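PDB 4L0K: DraIII from Deinococcus radiophilus, which is a type II restriction endonuclease that probably cuts DNA through a His-Me finger nuclease fold. Local coordinates for residues M1-K6 and K21-L26; C157-L162 and K208-F213; E180-T185 and F200-Q205. All blocks are in the same frame, centred on the assembly; numbering follows the deposited sequence.

Interaction 1. Residues M1-K6 and K21-L26; sequences MELCHK and KCQLPL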
ATOM      1  N   MET A   1     -14.713  27.812  23.286  1.00 83.73           N
ATOM      2  CA  MET A   1     -15.986  28.438  22.945  1.00 82.01           C
ATOM      3  C   MET A   1     -17.138  27.441  22.984  1.00 76.76           C
ATOM      4  O   MET A   1     -16.928  26.224  23.023  1.00 70.34           O
ATOM      5  CB  MET A   1     -15.921  29.056  21.548  1.00 81.99           C
ATOM      6  CG  MET A   1     -15.686  28.037  20.444  1.00 80.11           C
ATOM      7  SD  MET A   1     -15.745  28.765  18.799  1.00 72.19           S
ATOM      8  CE  MET A   1     -14.818  30.278  19.050  1.00 45.61           C
ATOM      9  N   GLU A   2     -18.356  27.973  22.973  1.00 71.81           N
ATOM     10  CA  GLU A   2     -19.553  27.163  22.797  1.00 70.71           C
ATOM     11  C   GLU A   2     -20.035  27.371  21.361  1.00 65.63           C
ATOM     12  O   GLU A   2     -20.040  28.501  20.862  1.00 65.60           O
ATOM     13  CB  GLU A   2     -20.639  27.590  23.791  1.00 72.55           C
ATOM     14  CG  GLU A   2     -21.508  26.450  24.323  1.00 78.19           C
ATOM     15  CD  GLU A   2     -20.829  25.678  25.447  1.00 85.42           C
ATOM     16  OE1 GLU A   2     -20.248  24.596  25.182  1.00 83.83           O
ATOM     17  OE2 GLU A   2     -20.873  26.158  26.603  1.00 87.59           O
ATOM     18  N   LEU A   3     -20.435  26.291  20.700  1.00 59.05           N
ATOM     19  CA  LEU A   3     -20.828  26.361  19.292  1.00 61.40           C
ATOM     20  C   LEU A   3     -22.349  26.488  19.096  1.00 62.12           C
ATOM     21  O   LEU A   3     -23.113  26.043  19.950  1.00 58.23           O
ATOM     22  CB  LEU A   3     -20.311  25.131  18.546  1.00 56.55           C
ATOM     23  CG  LEU A   3     -18.800  24.889  18.546  1.00 56.78           C
ATOM     24  CD1 LEU A   3     -18.493  23.576  17.851  1.00 54.89           C
ATOM     25  CD2 LEU A   3     -18.050  26.043  17.889  1.00 58.51           C
ATOM     26  N   CYS A   4     -22.754  27.106  17.977  1.00 59.80           N
ATOM     27  CA  CYS A   4     -24.155  27.243  17.546  1.00 54.91           C
ATOM     28  C   CYS A   4     -24.869  25.910  17.742  1.00 56.73           C
ATOM     29  O   CYS A   4     -25.752  25.784  18.593  1.00 55.95           O
ATOM     30  CB  CYS A   4     -24.198  27.691  16.060  1.00 97.88           C
ATOM     31  SG  CYS A   4     -25.804  28.204  15.226  1.00 40.91           S
ATOM     32  N   HIS A   5     -24.443  24.903  16.981  1.00 57.33           N
ATOM     33  CA  HIS A   5     -25.063  23.573  16.993  1.00 58.34           C
ATOM     34  C   HIS A   5     -26.522  23.539  16.522  1.00 57.48           C
ATOM     35  O   HIS A   5     -27.166  22.489  16.573  1.00 59.37           O
ATOM     36  CB  HIS A   5     -24.913  22.877  18.353  1.00 58.80           C
ATOM     37  CG  HIS A   5     -23.687  22.022  18.460  1.00 64.37           C
ATOM     38  ND1 HIS A   5     -22.592  22.184  17.636  1.00 65.58           N
ATOM     39  CD2 HIS A   5     -23.391  20.986  19.280  1.00 67.06           C
ATOM     40  CE1 HIS A   5     -21.672  21.290  17.949  1.00 66.31           C
ATOM     41  NE2 HIS A   5     -22.133  20.549  18.942  1.00 66.87           N
ATOM     42  N   LYS A   6     -27.039  24.673  16.055  1.00 57.41           N
ATOM     43  CA  LYS A   6     -28.363  24.683  15.419  1.00 58.89           C
ATOM     44  C   LYS A   6     -28.328  23.868  14.122  1.00 53.07           C
ATOM     45  O   LYS A   6     -27.318  23.860  13.419  1.00 53.86           O
ATOM     46  CB  LYS A   6     -28.848  26.119  15.154  1.00 59.50           C
ATOM     47  CG  LYS A   6     -29.245  26.893  16.422  1.00 62.79           C
ATOM     48  CD  LYS A   6     -30.257  28.006  16.136  1.00 65.22           C
ATOM     49  CE  LYS A   6     -29.610  29.228  15.497  1.00 65.18           C
ATOM     50  NZ  LYS A   6     -30.575  30.369  15.431  1.00 65.00           N
ATOM     51  N   LYS A  21     -24.809  20.220  11.804  1.00 40.04           N
ATOM     52  CA  LYS A  21     -24.842  21.209  12.877  1.00 46.11           C
ATOM     53  C   LYS A  21     -24.065  22.489  12.584  1.00 50.20           C
ATOM     54  O   LYS A  21     -23.047  22.465  11.901  1.00 58.57           O
ATOM     55  CB  LYS A  21     -24.374  20.592  14.198  1.00 48.62           C
ATOM     56  CG  LYS A  21     -25.017  19.246  14.534  1.00 52.96           C
ATOM     57  CD  LYS A  21     -24.515  18.754  15.893  1.00 61.44           C
ATOM     58  CE  LYS A  21     -24.606  17.234  16.042  1.00 59.99           C
ATOM     59  NZ  LYS A  21     -23.924  16.761  17.298  1.00 52.58           N
ATOM     60  N   CYS A  22     -24.573  23.601  13.110  1.00 49.20           N
ATOM     61  CA  CYS A  22     -23.921  24.914  13.051  1.00 53.89           C
ATOM     62  C   CYS A  22     -22.564  24.820  13.765  1.00 49.54           C
ATOM     63  O   CYS A  22     -22.485  24.314  14.884  1.00 48.12           O
ATOM     64  CB  CYS A  22     -24.839  25.931  13.755  1.00 55.11           C
ATOM     65  SG  CYS A  22     -24.576  27.735  13.625  1.00 90.31           S
ATOM     66  N   GLN A  23     -21.497  25.291  13.130  1.00 31.99           N
ATOM     67  CA  GLN A  23     -20.207  25.278  13.809  1.00 44.53           C
ATOM     68  C   GLN A  23     -19.691  26.696  14.090  1.00 49.08           C
ATOM     69  O   GLN A  23     -18.541  26.878  14.502  1.00 51.73           O
ATOM     70  CB  GLN A  23     -19.185  24.425  13.036  1.00 45.59           C
ATOM     71  CG  GLN A  23     -19.649  22.979  12.773  1.00 39.82           C
ATOM     72  CD  GLN A  23     -19.619  22.110  14.020  1.00 47.05           C
ATOM     73  OE1 GLN A  23     -18.823  22.341  14.926  1.00 56.88           O
ATOM     74  NE2 GLN A  23     -20.484  21.106  14.071  1.00 36.96           N
ATOM     75  N   LEU A  24     -20.549  27.691  13.860  1.00 42.96           N
ATOM     76  CA  LEU A  24     -20.278  29.076  14.264  1.00 46.17           C
ATOM     77  C   LEU A  24     -20.372  29.173  15.778  1.00 43.29           C
ATOM     78  O   LEU A  24     -21.024  28.330  16.408  1.00 46.32           O
ATOM     79  CB  LEU A  24     -21.297  30.034  13.634  1.00 44.31           C
ATOM     80  CG  LEU A  24     -20.932  30.729  12.323  1.00 50.20           C
ATOM     81  CD1 LEU A  24     -19.462  31.211  12.297  1.00 38.81           C
ATOM     82  CD2 LEU A  24     -21.230  29.828  11.150  1.00 64.49           C
ATOM     83  N   PRO A  25     -19.711  30.182  16.376  1.00 42.68           N
ATOM     84  CA  PRO A  25     -19.845  30.424  17.824  1.00 52.05           C
ATOM     85  C   PRO A  25     -21.309  30.648  18.228  1.00 57.93           C
ATOM     86  O   PRO A  25     -22.060  31.212  17.435  1.00 51.72           O
ATOM     87  CB  PRO A  25     -19.036  31.710  18.040  1.00 44.68           C
ATOM     88  CG  PRO A  25     -18.029  31.701  16.941  1.00 43.95           C
ATOM     89  CD  PRO A  25     -18.755  31.115  15.755  1.00 48.54           C
ATOM     90  N   LEU A  26     -21.686  30.211  19.428  1.00 66.64           N
ATOM     91  CA  LEU A  26     -23.061  30.312  19.931  1.00 72.55           C
ATOM     92  C   LEU A  26     -23.705  31.690  19.718  1.00 75.59           C
ATOM     93  O   LEU A  26     -24.884  31.777  19.366  1.00 77.15           O
ATOM     94  CB  LEU A  26     -23.103  29.916  21.418  1.00 72.10           C
ATOM     95  CG  LEU A  26     -24.449  29.716  22.132  1.00 68.56           C
ATOM     96  CD1 LEU A  26     -25.345  28.702  21.412  1.00 64.96           C
ATOM     97  CD2 LEU A  26     -24.200  29.289  23.573  1.00 61.14           C
TER
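The His-5 imidazole has Lys-21 CD over the centre of one face, 4.1 Å from the ring centroid in a CH-pi contact, and Cys-22 O at its edge, in plane. Gln-23 approaches obliquely, its amide turned 66° from the ring. The pairing flanks the small antiparallel pair of strands 7-8 and 20-21, and carries Cys-4 and Cys-22, linked with Cys-32 in a three-cysteine cluster. Its mutual S-S links cannot all exist at once. A lost metal is one possible reading, but Cys-4 SG to Cys-22 SG is 2.1 Å, disulfide length and much shorter than sulfur spacings round a metal, so the cluster's identity stays doubtful.

The backbones run antiparallel, joined by one beta bridge between Leu-3 and Pro-25. Cys-4 N reaches Leu-24 O at 2.6 Å, with an N-H...O angle of 172°, and Cys-22 N meets Lys-6 O at 2.8 Å. Cys-22 O is gripped twice by His-5, through its backbone N at 2.9 Å and weakly through ND1 at 3.5 Å; a chi1 of -91° swings the ring back over the partner segment although CB points away. Lys-21 NZ forms a salt bridge with Asp-113 and Gln-23 OE1 accepts from Arg-120, tying segment 21-26 to helix 112-126. At the far end Leu-26 N donates to Glu-2 O at 2.8 Å, and Met-1 CE lies 4.1 Å from Pro-25 CG.

Interaction 2. Residues C157-L162 and K208-F213; sequences CEICKL and KSLDEF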
ATOM      1  N   CYS A 157       4.965  16.616   7.339  1.00 19.21           N
ATOM      2  CA  CYS A 157       4.598  15.203   7.242  1.00 19.15           C
ATOM      3  C   CYS A 157       4.622  14.609   8.648  1.00 24.74           C
ATOM      4  O   CYS A 157       5.609  14.764   9.366  1.00 32.31           O
ATOM      5  CB  CYS A 157       5.578  14.456   6.316  1.00 33.03           C
ATOM      6  SG  CYS A 157       5.259  12.642   6.002  1.00 30.58           S
ATOM      7  N   GLU A 158       3.534  13.949   9.053  1.00 28.17           N
ATOM      8  CA  GLU A 158       3.454  13.345  10.389  1.00 21.45           C
ATOM      9  C   GLU A 158       4.428  12.191  10.566  1.00 27.97           C
ATOM     10  O   GLU A 158       4.835  11.908  11.696  1.00 25.96           O
ATOM     11  CB  GLU A 158       2.034  12.863  10.714  1.00 23.08           C
ATOM     12  CG  GLU A 158       1.023  13.966  10.772  1.00 32.66           C
ATOM     13  CD  GLU A 158       1.218  14.874  11.972  1.00 35.46           C
ATOM     14  OE1 GLU A 158       1.799  14.409  12.979  1.00 38.15           O
ATOM     15  OE2 GLU A 158       0.779  16.042  11.905  1.00 35.24           O
ATOM     16  N   ILE A 159       4.751  11.515   9.454  1.00 21.81           N
ATOM     17  CA  ILE A 159       5.767  10.461   9.415  1.00 31.10           C
ATOM     18  C   ILE A 159       7.194  10.970   9.075  1.00 26.22           C
ATOM     19  O   ILE A 159       8.040  10.870   9.940  1.00 28.70           O
ATOM     20  CB  ILE A 159       5.384   9.328   8.434  1.00 37.31           C
ATOM     21  CG1 ILE A 159       4.054   8.693   8.836  1.00 35.28           C
ATOM     22  CG2 ILE A 159       6.493   8.293   8.367  1.00 38.79           C
ATOM     23  CD1 ILE A 159       2.908   9.062   7.940  1.00 16.90           C
ATOM     24  N   CYS A 160       7.418  11.469   7.835  1.00 35.58           N
ATOM     25  CA  CYS A 160       8.688  12.090   7.305  1.00 45.05           C
ATOM     26  C   CYS A 160       9.291  13.119   8.350  1.00 37.27           C
ATOM     27  O   CYS A 160      10.489  13.164   8.591  1.00 38.96           O
ATOM     28  CB  CYS A 160       8.524  12.705   5.798  1.00  6.58           C
ATOM     29  SG  CYS A 160       6.808  12.171   4.752  1.00  6.66           S
ATOM     30  N   LYS A 161       8.423  13.908   8.990  1.00 29.25           N
ATOM     31  CA  LYS A 161       8.768  15.160   9.693  1.00 17.27           C
ATOM     32  C   LYS A 161       9.307  16.269   8.786  1.00 22.30           C
ATOM     33  O   LYS A 161       9.800  17.287   9.282  1.00 29.14           O
ATOM     34  CB  LYS A 161       9.704  14.984  10.904  1.00 27.48           C
ATOM     35  CG  LYS A 161       9.275  13.947  11.912  1.00 29.71           C
ATOM     36  CD  LYS A 161       7.838  14.095  12.372  1.00 21.41           C
ATOM     37  CE  LYS A 161       7.564  13.069  13.496  1.00 31.88           C
ATOM     38  NZ  LYS A 161       6.132  12.799  13.804  1.00 35.48           N
ATOM     39  N   LEU A 162       9.216  16.066   7.472  1.00 23.28           N
ATOM     40  CA  LEU A 162       9.577  17.079   6.479  1.00 24.37           C
ATOM     41  C   LEU A 162       8.490  18.134   6.352  1.00 31.25           C
ATOM     42  O   LEU A 162       7.308  17.801   6.357  1.00 31.83           O
ATOM     43  CB  LEU A 162       9.801  16.434   5.106  1.00 18.94           C
ATOM     44  CG  LEU A 162      11.177  15.835   4.837  1.00 31.94           C
ATOM     45  CD1 LEU A 162      11.224  15.272   3.438  1.00 23.59           C
ATOM     46  CD2 LEU A 162      12.227  16.915   5.018  1.00 33.63           C
ATOM     47  N   LYS A 208       0.589   0.338  11.434  1.00 26.56           N
ATOM     48  CA  LYS A 208       1.348   0.621  12.651  1.00 28.50           C
ATOM     49  C   LYS A 208       1.074   2.028  13.184  1.00 25.80           C
ATOM     50  O   LYS A 208       0.775   2.955  12.428  1.00 22.56           O
ATOM     51  CB  LYS A 208       2.862   0.440  12.406  1.00 29.72           C
ATOM     52  CG  LYS A 208       3.279  -0.997  12.043  1.00 26.22           C
ATOM     53  CD  LYS A 208       4.792  -1.151  12.091  1.00 30.00           C
ATOM     54  CE  LYS A 208       5.241  -2.537  11.638  1.00 30.30           C
ATOM     55  NZ  LYS A 208       4.804  -3.627  12.566  1.00 28.12           N
ATOM     56  N   SER A 209       1.183   2.195  14.491  1.00 27.65           N
ATOM     57  CA  SER A 209       1.187   3.541  15.039  1.00 27.46           C
ATOM     58  C   SER A 209       2.541   4.160  14.726  1.00 28.96           C
ATOM     59  O   SER A 209       3.482   3.468  14.304  1.00 30.41           O
ATOM     60  CB  SER A 209       0.943   3.525  16.548  1.00 30.21           C
ATOM     61  OG  SER A 209       2.091   3.072  17.247  1.00 40.27           O
ATOM     62  N   LEU A 210       2.642   5.461  14.943  1.00 28.77           N
ATOM     63  CA  LEU A 210       3.875   6.178  14.687  1.00 25.68           C
ATOM     64  C   LEU A 210       5.017   5.557  15.488  1.00 28.38           C
ATOM     65  O   LEU A 210       6.057   5.168  14.916  1.00 27.59           O
ATOM     66  CB  LEU A 210       3.701   7.642  15.047  1.00 29.01           C
ATOM     67  CG  LEU A 210       3.847   8.607  13.879  1.00 41.31           C
ATOM     68  CD1 LEU A 210       3.202   8.064  12.635  1.00 24.51           C
ATOM     69  CD2 LEU A 210       3.249   9.963  14.237  1.00 44.38           C
ATOM     70  N   ASP A 211       4.807   5.434  16.798  1.00 18.50           N
ATOM     71  CA  ASP A 211       5.827   4.889  17.692  1.00 23.45           C
ATOM     72  C   ASP A 211       6.223   3.458  17.305  1.00 26.37           C
ATOM     73  O   ASP A 211       7.403   3.131  17.314  1.00 31.85           O
ATOM     74  CB  ASP A 211       5.372   4.939  19.153  1.00 28.88           C
ATOM     75  CG  ASP A 211       5.178   6.366  19.666  1.00 47.00           C
ATOM     76  OD1 ASP A 211       5.647   7.325  19.010  1.00 49.73           O
ATOM     77  OD2 ASP A 211       4.556   6.531  20.740  1.00 52.18           O
ATOM     78  N   GLU A 212       5.254   2.612  16.953  1.00 30.85           N
ATOM     79  CA  GLU A 212       5.591   1.254  16.480  1.00 27.87           C
ATOM     80  C   GLU A 212       6.393   1.324  15.190  1.00 26.57           C
ATOM     81  O   GLU A 212       7.293   0.522  14.968  1.00 37.21           O
ATOM     82  CB  GLU A 212       4.342   0.391  16.255  1.00 24.91           C
ATOM     83  CG  GLU A 212       3.629  -0.059  17.532  1.00 28.08           C
ATOM     84  CD  GLU A 212       2.139  -0.297  17.305  1.00 35.17           C
ATOM     85  OE1 GLU A 212       1.400  -0.415  18.300  1.00 43.28           O
ATOM     86  OE2 GLU A 212       1.700  -0.353  16.134  1.00 30.56           O
ATOM     87  N   PHE A 213       6.062   2.287  14.331  1.00 24.05           N
ATOM     88  CA  PHE A 213       6.698   2.380  13.017  1.00 18.85           C
ATOM     89  C   PHE A 213       8.175   2.758  13.197  1.00 25.90           C
ATOM     90  O   PHE A 213       9.056   2.203  12.527  1.00 30.97           O
ATOM     91  CB  PHE A 213       5.973   3.427  12.158  1.00 17.64           C
ATOM     92  CG  PHE A 213       6.346   3.406  10.684  1.00 25.72           C
ATOM     93  CD1 PHE A 213       6.844   2.256  10.083  1.00 25.59           C
ATOM     94  CD2 PHE A 213       6.182   4.543   9.904  1.00 22.26           C
ATOM     95  CE1 PHE A 213       7.177   2.239   8.735  1.00 26.17           C
ATOM     96  CE2 PHE A 213       6.504   4.531   8.546  1.00 26.36           C
ATOM     97  CZ  PHE A 213       7.007   3.376   7.962  1.00 23.98           C
TER
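Glu-158 touches Leu-210 through its carbonyl: its O lies 3.6 Å from the CD2 methyl, at the start of helix 210-226. The same oxygen accepts from Lys-161 NZ at 2.6 Å, the donor tilted 30° from the carbonyl plane. Ile-159 follows and uses both branches. Its CG1 meets Leu-210 CD1 at 3.9 Å, and CG2, placed anti to the backbone N, abuts the edge of the Phe-213 ring at CE2, 3.8 Å away.

Cys-160 turns the loop back. Its SG is modelled as bonded to both Cys-157 SG and Cys-201 SG, a doubtful double linkage; a Cys-X-X-Cys turn with a third cysteine would also be consistent with a metal site, though none is present. Lys-161 comes next, its N hydrogen-bonded to Cys-157 O at 3.0 Å, and its side chain doubles back at chi2 to set NZ tip to tip with Leu-210 CD2 at 4.1 Å. Replacing this lysine with alanine would probably leave Glu-158 O without its ammonium mate and the CD2 methyl less covered. Tyr-214 OH accepts weakly from Lys-161 NZ, and Arg-223 NH1 of the second subunit is hydrogen-bonded to Cys-160 O.

Leu-210 thus packs by its methyls against a turn closed by the Lys-161 bonds to Glu-158 O and Cys-157 O. Between the segments no polar pair forms: Leu-210 and Ile-159 meet by carbon contacts, while Ser-209 and Glu-212 form a capping box at the start of helix 210-226.

Interaction 3. Residues E180-T185 and F200-Q205; sequences ETAHKT and FCNVAQ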
ATOM      1  N   GLU A 180      -1.627  13.101   1.611  1.00 32.04           N
ATOM      2  CA  GLU A 180      -2.821  12.423   2.093  1.00 30.98           C
ATOM      3  C   GLU A 180      -3.027  12.776   3.544  1.00 30.83           C
ATOM      4  O   GLU A 180      -2.130  13.342   4.192  1.00 27.65           O
ATOM      5  CB  GLU A 180      -2.687  10.895   1.958  1.00 27.94           C
ATOM      6  CG  GLU A 180      -2.494  10.457   0.525  1.00 27.31           C
ATOM      7  CD  GLU A 180      -2.383   8.956   0.357  1.00 42.12           C
ATOM      8  OE1 GLU A 180      -1.914   8.257   1.280  1.00 49.12           O
ATOM      9  OE2 GLU A 180      -2.774   8.473  -0.720  1.00 50.16           O
ATOM     10  N   THR A 181      -4.214  12.450   4.045  1.00 22.60           N
ATOM     11  CA  THR A 181      -4.519  12.615   5.449  1.00 25.81           C
ATOM     12  C   THR A 181      -3.945  11.451   6.233  1.00 29.45           C
ATOM     13  O   THR A 181      -4.106  10.301   5.855  1.00 35.88           O
ATOM     14  CB  THR A 181      -6.041  12.722   5.683  1.00 27.92           C
ATOM     15  OG1 THR A 181      -6.486  14.029   5.304  1.00 31.30           O
ATOM     16  CG2 THR A 181      -6.367  12.503   7.139  1.00 16.95           C
ATOM     17  N   ALA A 182      -3.273  11.750   7.334  1.00 29.19           N
ATOM     18  CA  ALA A 182      -2.660  10.706   8.138  1.00 25.50           C
ATOM     19  C   ALA A 182      -3.364  10.533   9.473  1.00 26.48           C
ATOM     20  O   ALA A 182      -3.912  11.495  10.043  1.00 29.15           O
ATOM     21  CB  ALA A 182      -1.185  11.007   8.355  1.00 20.00           C
ATOM     22  N   HIS A 183      -3.324   9.293   9.948  1.00 26.17           N
ATOM     23  CA  HIS A 183      -3.744   8.908  11.284  1.00 29.09           C
ATOM     24  C   HIS A 183      -2.551   8.388  12.057  1.00 28.60           C
ATOM     25  O   HIS A 183      -2.001   7.335  11.732  1.00 35.58           O
ATOM     26  CB  HIS A 183      -4.834   7.841  11.199  1.00 29.96           C
ATOM     27  CG  HIS A 183      -6.083   8.338  10.551  1.00 35.69           C
ATOM     28  ND1 HIS A 183      -6.211   8.460   9.183  1.00 39.79           N
ATOM     29  CD2 HIS A 183      -7.232   8.813  11.082  1.00 33.70           C
ATOM     30  CE1 HIS A 183      -7.398   8.957   8.898  1.00 38.07           C
ATOM     31  NE2 HIS A 183      -8.041   9.180  10.032  1.00 43.55           N
ATOM     32  N   LYS A 184      -2.153   9.131  13.085  1.00 30.23           N
ATOM     33  CA  LYS A 184      -0.947   8.815  13.848  1.00 30.88           C
ATOM     34  C   LYS A 184      -1.050   7.446  14.504  1.00 34.19           C
ATOM     35  O   LYS A 184      -0.062   6.727  14.616  1.00 35.87           O
ATOM     36  CB  LYS A 184      -0.681   9.877  14.917  1.00 27.20           C
ATOM     37  CG  LYS A 184      -0.357  11.247  14.384  1.00 30.80           C
ATOM     38  CD  LYS A 184      -0.366  12.277  15.526  1.00 31.96           C
ATOM     39  CE  LYS A 184      -0.695  13.670  14.998  1.00 33.10           C
ATOM     40  NZ  LYS A 184      -0.744  14.668  16.108  1.00 44.44           N
ATOM     41  N   THR A 185      -2.248   7.112  14.966  1.00 31.92           N
ATOM     42  CA  THR A 185      -2.525   5.793  15.497  1.00 41.49           C
ATOM     43  C   THR A 185      -3.679   5.252  14.676  1.00 39.58           C
ATOM     44  O   THR A 185      -4.645   5.969  14.441  1.00 34.02           O
ATOM     45  CB  THR A 185      -2.898   5.851  16.992  1.00 50.57           C
ATOM     46  OG1 THR A 185      -1.708   5.999  17.771  1.00 56.95           O
ATOM     47  CG2 THR A 185      -3.623   4.579  17.429  1.00 53.13           C
ATOM     48  N   PHE A 200       3.928   8.440   0.031  1.00 30.15           N
ATOM     49  CA  PHE A 200       4.888   7.388   0.349  1.00 32.93           C
ATOM     50  C   PHE A 200       4.896   7.044   1.842  1.00 28.91           C
ATOM     51  O   PHE A 200       4.812   5.868   2.221  1.00 29.20           O
ATOM     52  CB  PHE A 200       6.321   7.733  -0.103  1.00 31.31           C
ATOM     53  CG  PHE A 200       7.311   6.649   0.233  1.00 30.20           C
ATOM     54  CD1 PHE A 200       7.530   5.589  -0.653  1.00 23.62           C
ATOM     55  CD2 PHE A 200       7.964   6.645   1.458  1.00 19.75           C
ATOM     56  CE1 PHE A 200       8.411   4.552  -0.328  1.00 23.69           C
ATOM     57  CE2 PHE A 200       8.850   5.613   1.792  1.00 30.90           C
ATOM     58  CZ  PHE A 200       9.066   4.562   0.898  1.00 28.45           C
ATOM     59  N   CYS A 201       5.020   8.073   2.672  1.00 23.08           N
ATOM     60  CA  CYS A 201       5.184   7.882   4.113  1.00 30.51           C
ATOM     61  C   CYS A 201       3.912   7.264   4.696  1.00 29.99           C
ATOM     62  O   CYS A 201       3.952   6.365   5.546  1.00 32.58           O
ATOM     63  CB  CYS A 201       5.499   9.223   4.805  1.00 28.29           C
ATOM     64  SG  CYS A 201       6.930  10.184   4.140  1.00 26.56           S
ATOM     65  N   ASN A 202       2.779   7.756   4.207  1.00 28.99           N
ATOM     66  CA  ASN A 202       1.484   7.245   4.610  1.00 31.64           C
ATOM     67  C   ASN A 202       1.281   5.768   4.256  1.00 30.12           C
ATOM     68  O   ASN A 202       0.813   5.004   5.094  1.00 28.96           O
ATOM     69  CB  ASN A 202       0.358   8.089   4.014  1.00 38.80           C
ATOM     70  CG  ASN A 202      -0.920   7.976   4.803  1.00 39.05           C
ATOM     71  OD1 ASN A 202      -0.892   7.772   6.009  1.00 45.76           O
ATOM     72  ND2 ASN A 202      -2.047   8.109   4.126  1.00 36.86           N
ATOM     73  N   VAL A 203       1.635   5.341   3.046  1.00 29.31           N
ATOM     74  CA  VAL A 203       1.513   3.900   2.782  1.00 31.14           C
ATOM     75  C   VAL A 203       2.575   3.059   3.521  1.00 29.84           C
ATOM     76  O   VAL A 203       2.267   1.962   3.955  1.00 23.08           O
ATOM     77  CB  VAL A 203       1.335   3.504   1.284  1.00 31.22           C
ATOM     78  CG1 VAL A 203       0.787   4.661   0.437  1.00 27.74           C
ATOM     79  CG2 VAL A 203       2.585   2.932   0.713  1.00 33.44           C
ATOM     80  N   ALA A 204       3.781   3.597   3.737  1.00 21.59           N
ATOM     81  CA  ALA A 204       4.793   2.853   4.497  1.00 28.41           C
ATOM     82  C   ALA A 204       4.316   2.544   5.918  1.00 26.46           C
ATOM     83  O   ALA A 204       4.509   1.438   6.423  1.00 24.93           O
ATOM     84  CB  ALA A 204       6.149   3.611   4.537  1.00 18.43           C
ATOM     85  N   GLN A 205       3.703   3.536   6.563  1.00 24.94           N
ATOM     86  CA  GLN A 205       3.274   3.377   7.945  1.00 26.66           C
ATOM     87  C   GLN A 205       2.267   2.232   8.102  1.00 24.20           C
ATOM     88  O   GLN A 205       2.263   1.535   9.120  1.00 21.39           O
ATOM     89  CB  GLN A 205       2.693   4.700   8.462  1.00 28.30           C
ATOM     90  CG  GLN A 205       2.322   4.719   9.930  1.00 22.22           C
ATOM     91  CD  GLN A 205       1.266   5.788  10.244  1.00 31.88           C
ATOM     92  OE1 GLN A 205       0.976   6.649   9.420  1.00 36.04           O
ATOM     93  NE2 GLN A 205       0.684   5.719  11.430  1.00 29.11           N
TER
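This is a polar strand-on-helix contact, in which two amide side chains of helix 199-205 hydrogen-bond to the Glu-180 carboxylate and to the backbone of His-183 in strand 179-183. The short axes run 9.0 Å apart at closest approach and 36° from parallel. Asn-202 ND2 donates to Glu-180 OE1 at 2.9 Å, nearly straight at 170°, with the oxygen close to the plane of the amide but met on the anti side of the carboxylate. The two flat groups stand almost perpendicular, 87° apart. Glu-180 OE2 is held in turn by a salt bridge to Arg-199, so each carboxylate oxygen has a partner and its rotation is restricted. On the other branch of the amide, Asn-202 OD1 lies 4.0 Å from Ala-182 CB.

One helical turn on, Gln-205 reaches out extended, with CG anti to the backbone N, and NE2 donates to His-183 O at 3.1 Å. Lys-208 O is a second acceptor for NE2, fixing the amide between strand end and following loop. Phe-200, Val-203 and Ala-204 pack on the second subunit. A hairpin of strands 179-183 and 194-198 with a helix laid against it matches the beta-beta-alpha layout of His-Me finger nucleases, the clan to which this family belongs.

Interactions 2 and 3 form one neighbourhood, their centres 7 Å apart, with interaction 3 nested in the chain loop that interaction 2 closes. They meet through Cys-160 SG and Cys-201 SG at 2.1 Å, and probably through a hydrogen bond from Leu-210 N to Lys-184 O at 3.0 Å. Both touch the second subunit, which places the beta-beta-alpha unit, the probable nuclease core, at the dimer interface. Interaction 1 lies on the opposite side of the chain's centre, its own centre 33 Å from that of interaction 2 and 31 Å from that of interaction 3; nearest atoms are about 21 and 18 Å away. Each region carries its own cysteine cluster, with linkages that are doubtful as modelled.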